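PDB 2FGG: uncharacterized protein MT2708, which is of unknown function but belongs to the Rv2632c-like family and is related to Mycobacterium tuberculosis Rv1738. Local coordinates for residues Asp67-Asn70 and Gln71-Leu75; Ala74-Ser77 and Ser78-Ala82. One frame throughout, in Å; residues are numbered along the deposited sequence.

Contact 1 of 2, residues Asp67-Asn70 and Gln71-Leu75; sequences DLAN and QLFAL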
loop_
_atom_site.group_PDB
_atom_site.type_symbol
_atom_site.label_atom_id
_atom_site.label_comp_id
_atom_site.label_asym_id
_atom_site.label_seq_id
_atom_site.Cartn_x
_atom_site.Cartn_y
_atom_site.Cartn_z
ATOM N N ASP A 67 0.652 4.482 -1.242
ATOM C CA ASP A 67 2.012 4.400 -0.744
ATOM C C ASP A 67 2.692 3.193 -1.377
ATOM O O ASP A 67 3.790 3.297 -1.907
ATOM C CB ASP A 67 2.007 4.273 0.779
ATOM C CG ASP A 67 3.395 4.310 1.372
ATOM O OD1 ASP A 67 4.314 4.812 0.693
ATOM O OD2 ASP A 67 3.582 3.852 2.519
ATOM N N LEU A 68 2.018 2.054 -1.334
ATOM C CA LEU A 68 2.575 0.822 -1.840
ATOM C C LEU A 68 2.733 0.898 -3.355
ATOM O O LEU A 68 3.753 0.458 -3.887
ATOM C CB LEU A 68 1.712 -0.365 -1.414
ATOM C CG LEU A 68 2.141 -1.780 -1.802
ATOM C CD1 LEU A 68 3.481 -2.164 -1.194
ATOM C CD2 LEU A 68 1.071 -2.753 -1.386
ATOM N N ALA A 69 1.738 1.457 -4.043
ATOM C CA ALA A 69 1.829 1.685 -5.486
ATOM C C ALA A 69 3.057 2.530 -5.831
ATOM O O ALA A 69 3.804 2.187 -6.750
ATOM C CB ALA A 69 0.575 2.339 -6.008
ATOM N N ASN A 70 3.279 3.609 -5.075
ATOM C CA ASN A 70 4.426 4.491 -5.283
ATOM C C ASN A 70 5.752 3.786 -5.048
ATOM O O ASN A 70 6.730 4.036 -5.746
ATOM C CB ASN A 70 4.346 5.728 -4.395
ATOM C CG ASN A 70 3.182 6.641 -4.752
ATOM O OD1 ASN A 70 2.730 6.705 -5.907
ATOM N ND2 ASN A 70 2.682 7.356 -3.750
ATOM N N GLN A 71 5.789 2.906 -4.060
ATOM C CA GLN A 71 6.976 2.104 -3.817
ATOM C C GLN A 71 7.221 1.149 -4.983
ATOM O O GLN A 71 8.364 0.919 -5.368
ATOM C CB GLN A 71 6.834 1.328 -2.516
ATOM C CG GLN A 71 6.979 2.181 -1.279
ATOM C CD GLN A 71 6.619 1.417 -0.047
ATOM O OE1 GLN A 71 7.168 0.355 0.213
ATOM N NE2 GLN A 71 5.693 1.945 0.722
ATOM N N LEU A 72 6.145 0.614 -5.550
ATOM C CA LEU A 72 6.252 -0.290 -6.679
ATOM C C LEU A 72 6.646 0.436 -7.972
ATOM O O LEU A 72 7.306 -0.153 -8.843
ATOM C CB LEU A 72 4.955 -1.078 -6.855
ATOM C CG LEU A 72 4.731 -2.224 -5.868
ATOM C CD1 LEU A 72 3.284 -2.651 -5.867
ATOM C CD2 LEU A 72 5.645 -3.399 -6.200
ATOM N N PHE A 73 6.250 1.705 -8.088
ATOM C CA PHE A 73 6.670 2.550 -9.205
ATOM C C PHE A 73 8.157 2.877 -9.085
ATOM O O PHE A 73 8.888 2.863 -10.069
ATOM C CB PHE A 73 5.847 3.840 -9.283
ATOM C CG PHE A 73 4.455 3.659 -9.848
ATOM C CD1 PHE A 73 4.257 3.082 -11.095
ATOM C CD2 PHE A 73 3.341 4.108 -9.141
ATOM C CE1 PHE A 73 2.966 2.921 -11.611
ATOM C CE2 PHE A 73 2.061 3.962 -9.650
ATOM C CZ PHE A 73 1.872 3.363 -10.884
ATOM N N ALA A 74 8.602 3.155 -7.872
ATOM C CA ALA A 74 10.020 3.387 -7.622
ATOM C C ALA A 74 10.855 2.139 -7.918
ATOM O O ALA A 74 11.984 2.238 -8.388
ATOM C CB ALA A 74 10.237 3.849 -6.200
ATOM N N LEU A 75 10.293 0.967 -7.655
ATOM C CA LEU A 75 10.999 -0.286 -7.897
ATOM C C LEU A 75 11.089 -0.579 -9.390
ATOM O O LEU A 75 12.114 -1.060 -9.879
ATOM C CB LEU A 75 10.321 -1.436 -7.158
ATOM C CG LEU A 75 10.981 -2.817 -7.236
ATOM C CD1 LEU A 75 12.476 -2.762 -6.917
ATOM C CD2 LEU A 75 10.275 -3.771 -6.306
#
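Asp67 and Gln71, one helical turn apart on helix 54-83, are joined twice: once through the backbone and once through their side chains. The side-chain hydrogen bond runs from Gln71 NE2 to Asp67 OD1 at 3.2 Å. Its donor geometry is good, since OD1 lies close to the Gln71 amide plane. On the acceptor side it is less regular, because NE2 approaches from above the carboxylate, 63° out of its plane. For Asp67, chi1 of -175° swings the carboxylate to the amide end of Gln71, which it meets at NE2 with the two planes 60° apart. Each group also has a partner on strand 35-43: Asp67 OD2 accepts from Val40 N, and Gln71 NE2 donates to Val38 O.

Four i to i+4 backbone bonds carry the helix through this stretch. Gln71 N donates to Asp67 O at 3.0 Å, Leu72 N to Leu68 O at 2.9 Å and Phe73 N to Ala69 O at 2.8 Å; Ala74 N to Asn70 O completes the set.

Among the apolar contacts, Leu68 CG lies 4.3 Å from Leu72 CD1, and both leucines pack on Met37 and Leu30 of the sheet. The Phe73 ring comes closest through CD2, 3.1 Å from Ala69 O in an oblique approach, while CE2 is 4.3 Å from Ala69 CB. Asn70 CA sits at the ring's edge, near its plane.

Taken together, the Asp67-Gln71 pair bonds the helix to main-chain atoms of strand 35-43, beside Leu68 and Leu72, which pack on the sheet. The bonds to Val38 and Val40 probably help fix the helix's position along that strand.

Contact 2 of 2, residues Ala74-Ser77 and Ser78-Ala82; sequences ALTS and SDIEA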
loop_
_atom_site.group_PDB
_atom_site.type_symbol
_atom_site.label_atom_id
_atom_site.label_comp_id
_atom_site.label_asym_id
_atom_site.label_seq_id
_atom_site.Cartn_x
_atom_site.Cartn_y
_atom_site.Cartn_z
ATOM N N ALA A 74 8.602 3.155 -7.872
ATOM C CA ALA A 74 10.020 3.387 -7.622
ATOM C C ALA A 74 10.855 2.139 -7.918
ATOM O O ALA A 74 11.984 2.238 -8.388
ATOM C CB ALA A 74 10.237 3.849 -6.200
ATOM N N LEU A 75 10.293 0.967 -7.655
ATOM C CA LEU A 75 10.999 -0.286 -7.897
ATOM C C LEU A 75 11.089 -0.579 -9.390
ATOM O O LEU A 75 12.114 -1.060 -9.879
ATOM C CB LEU A 75 10.321 -1.436 -7.158
ATOM C CG LEU A 75 10.981 -2.817 -7.236
ATOM C CD1 LEU A 75 12.476 -2.762 -6.917
ATOM C CD2 LEU A 75 10.275 -3.771 -6.306
ATOM N N THR A 76 10.008 -0.274 -10.102
ATOM C CA THR A 76 9.955 -0.418 -11.551
ATOM C C THR A 76 11.037 0.417 -12.207
ATOM O O THR A 76 11.788 -0.098 -13.017
ATOM C CB THR A 76 8.576 -0.031 -12.110
ATOM O OG1 THR A 76 7.568 -0.765 -11.412
ATOM C CG2 THR A 76 8.479 -0.361 -13.586
ATOM N N SER A 77 11.128 1.689 -11.831
ATOM C CA SER A 77 12.123 2.595 -12.401
ATOM C C SER A 77 13.547 2.124 -12.117
ATOM O O SER A 77 14.393 2.076 -13.002
ATOM C CB SER A 77 11.943 4.012 -11.863
ATOM O OG SER A 77 13.010 4.829 -12.305
ATOM N N SER A 78 13.792 1.784 -10.863
ATOM C CA SER A 78 15.072 1.267 -10.432
ATOM C C SER A 78 15.483 0.031 -11.234
ATOM O O SER A 78 16.620 -0.055 -11.721
ATOM C CB SER A 78 14.981 0.915 -8.961
ATOM O OG SER A 78 16.200 0.361 -8.532
ATOM N N ASP A 79 14.550 -0.913 -11.375
ATOM C CA ASP A 79 14.790 -2.117 -12.167
ATOM C C ASP A 79 14.989 -1.787 -13.640
ATOM O O ASP A 79 15.922 -2.296 -14.260
ATOM C CB ASP A 79 13.664 -3.144 -11.988
ATOM C CG ASP A 79 13.680 -3.819 -10.610
ATOM O OD1 ASP A 79 14.707 -3.767 -9.896
ATOM O OD2 ASP A 79 12.644 -4.421 -10.240
ATOM N N ILE A 80 14.129 -0.931 -14.196
ATOM C CA ILE A 80 14.295 -0.484 -15.587
ATOM C C ILE A 80 15.680 0.095 -15.793
ATOM O O ILE A 80 16.355 -0.249 -16.758
ATOM C CB ILE A 80 13.224 0.542 -16.044
ATOM C CG1 ILE A 80 11.858 -0.133 -16.182
ATOM C CG2 ILE A 80 13.624 1.189 -17.377
ATOM C CD1 ILE A 80 10.685 0.822 -16.407
ATOM N N GLU A 81 16.110 0.958 -14.879
ATOM C CA GLU A 81 17.429 1.574 -14.989
ATOM C C GLU A 81 18.558 0.569 -14.831
ATOM O O GLU A 81 19.577 0.676 -15.507
ATOM C CB GLU A 81 17.574 2.739 -14.013
ATOM C CG GLU A 81 16.577 3.857 -14.266
ATOM C CD GLU A 81 16.477 4.241 -15.740
ATOM O OE1 GLU A 81 17.525 4.487 -16.378
ATOM O OE2 GLU A 81 15.341 4.306 -16.257
ATOM N N ALA A 82 18.365 -0.415 -13.959
ATOM C CA ALA A 82 19.329 -1.500 -13.786
ATOM C C ALA A 82 19.459 -2.392 -15.025
ATOM O O ALA A 82 20.569 -2.760 -15.400
ATOM C CB ALA A 82 18.981 -2.332 -12.567
HETATM O O HOH W 1 12.619 4.866 -15.484
#
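Ile80 folds back over the carbonyl of Thr76, in turns near the C-terminal end of helix 54-83, largely beyond the part that packs on the sheet. Its CG1, anti to its own carbonyl carbon (chi1 -70°), lies 3.2 Å from Thr76 O, the same oxygen that accepts the Ile80 N hydrogen bond at 2.8 Å. The stem of Glu81 is packed as tightly one residue on, with CG 3.1 Å from Ser77 O. Farther out, Ile80 CD1 comes 3.8 Å from Thr76 CG2; these two side chains lie alongside each other and point the same way. The threonine hydroxyl is turned to the preceding turn, where OG1 is hydrogen-bonded to Leu72 O.

The other backbone bonds are as regular: Ser78 N to Ala74 O, Asp79 N to Leu75 O and Glu81 N to Ser77 O, all nearly straight. The Asp79 carboxylate meets the Leu75 side chain by van der Waals contact, OD2 lying 3.7 Å from CD1 of Leu75, and the side chains pass at a slant.

Only the polar ends of Ser77 and Glu81 are loose. Ser77 OG is 4.2 Å from Glu81 CG, and a water bridges the ends: it donates to Glu81 OE2 at 2.9 Å and is hydrogen-bonded to Ser77 OG at 3.2 Å. The bend at chi2 (-46°) turns the Glu81 carboxylate across the helix to this water.

The direct hydrogen bonds between the segments are thus all main-chain, with one small apolar patch and one water bridge added. This is consistent with a stretch largely exposed in the isolated chain, whose form depends mainly on its backbone.

In the fold
Both contacts are successive turns of the single long helix 54-83, with their centres about 10 Å apart. Contact 1 comes first along the chain, and contact 2 begins where it ends, the two sharing Ala74 and Leu75. The surroundings change along the helix: the centre of contact 1 is about 8 Å from the centre of the chain, and its side chains touch strands 24-32 and 35-43 of the three-stranded antiparallel sheet, whereas that of contact 2 is about 18 Å away and nearly all its touching residues are exposed. One continuous helix therefore runs from a sheet-packed part into a C-terminal part exposed in the single-chain assembly, within the Rv2632c-like family region.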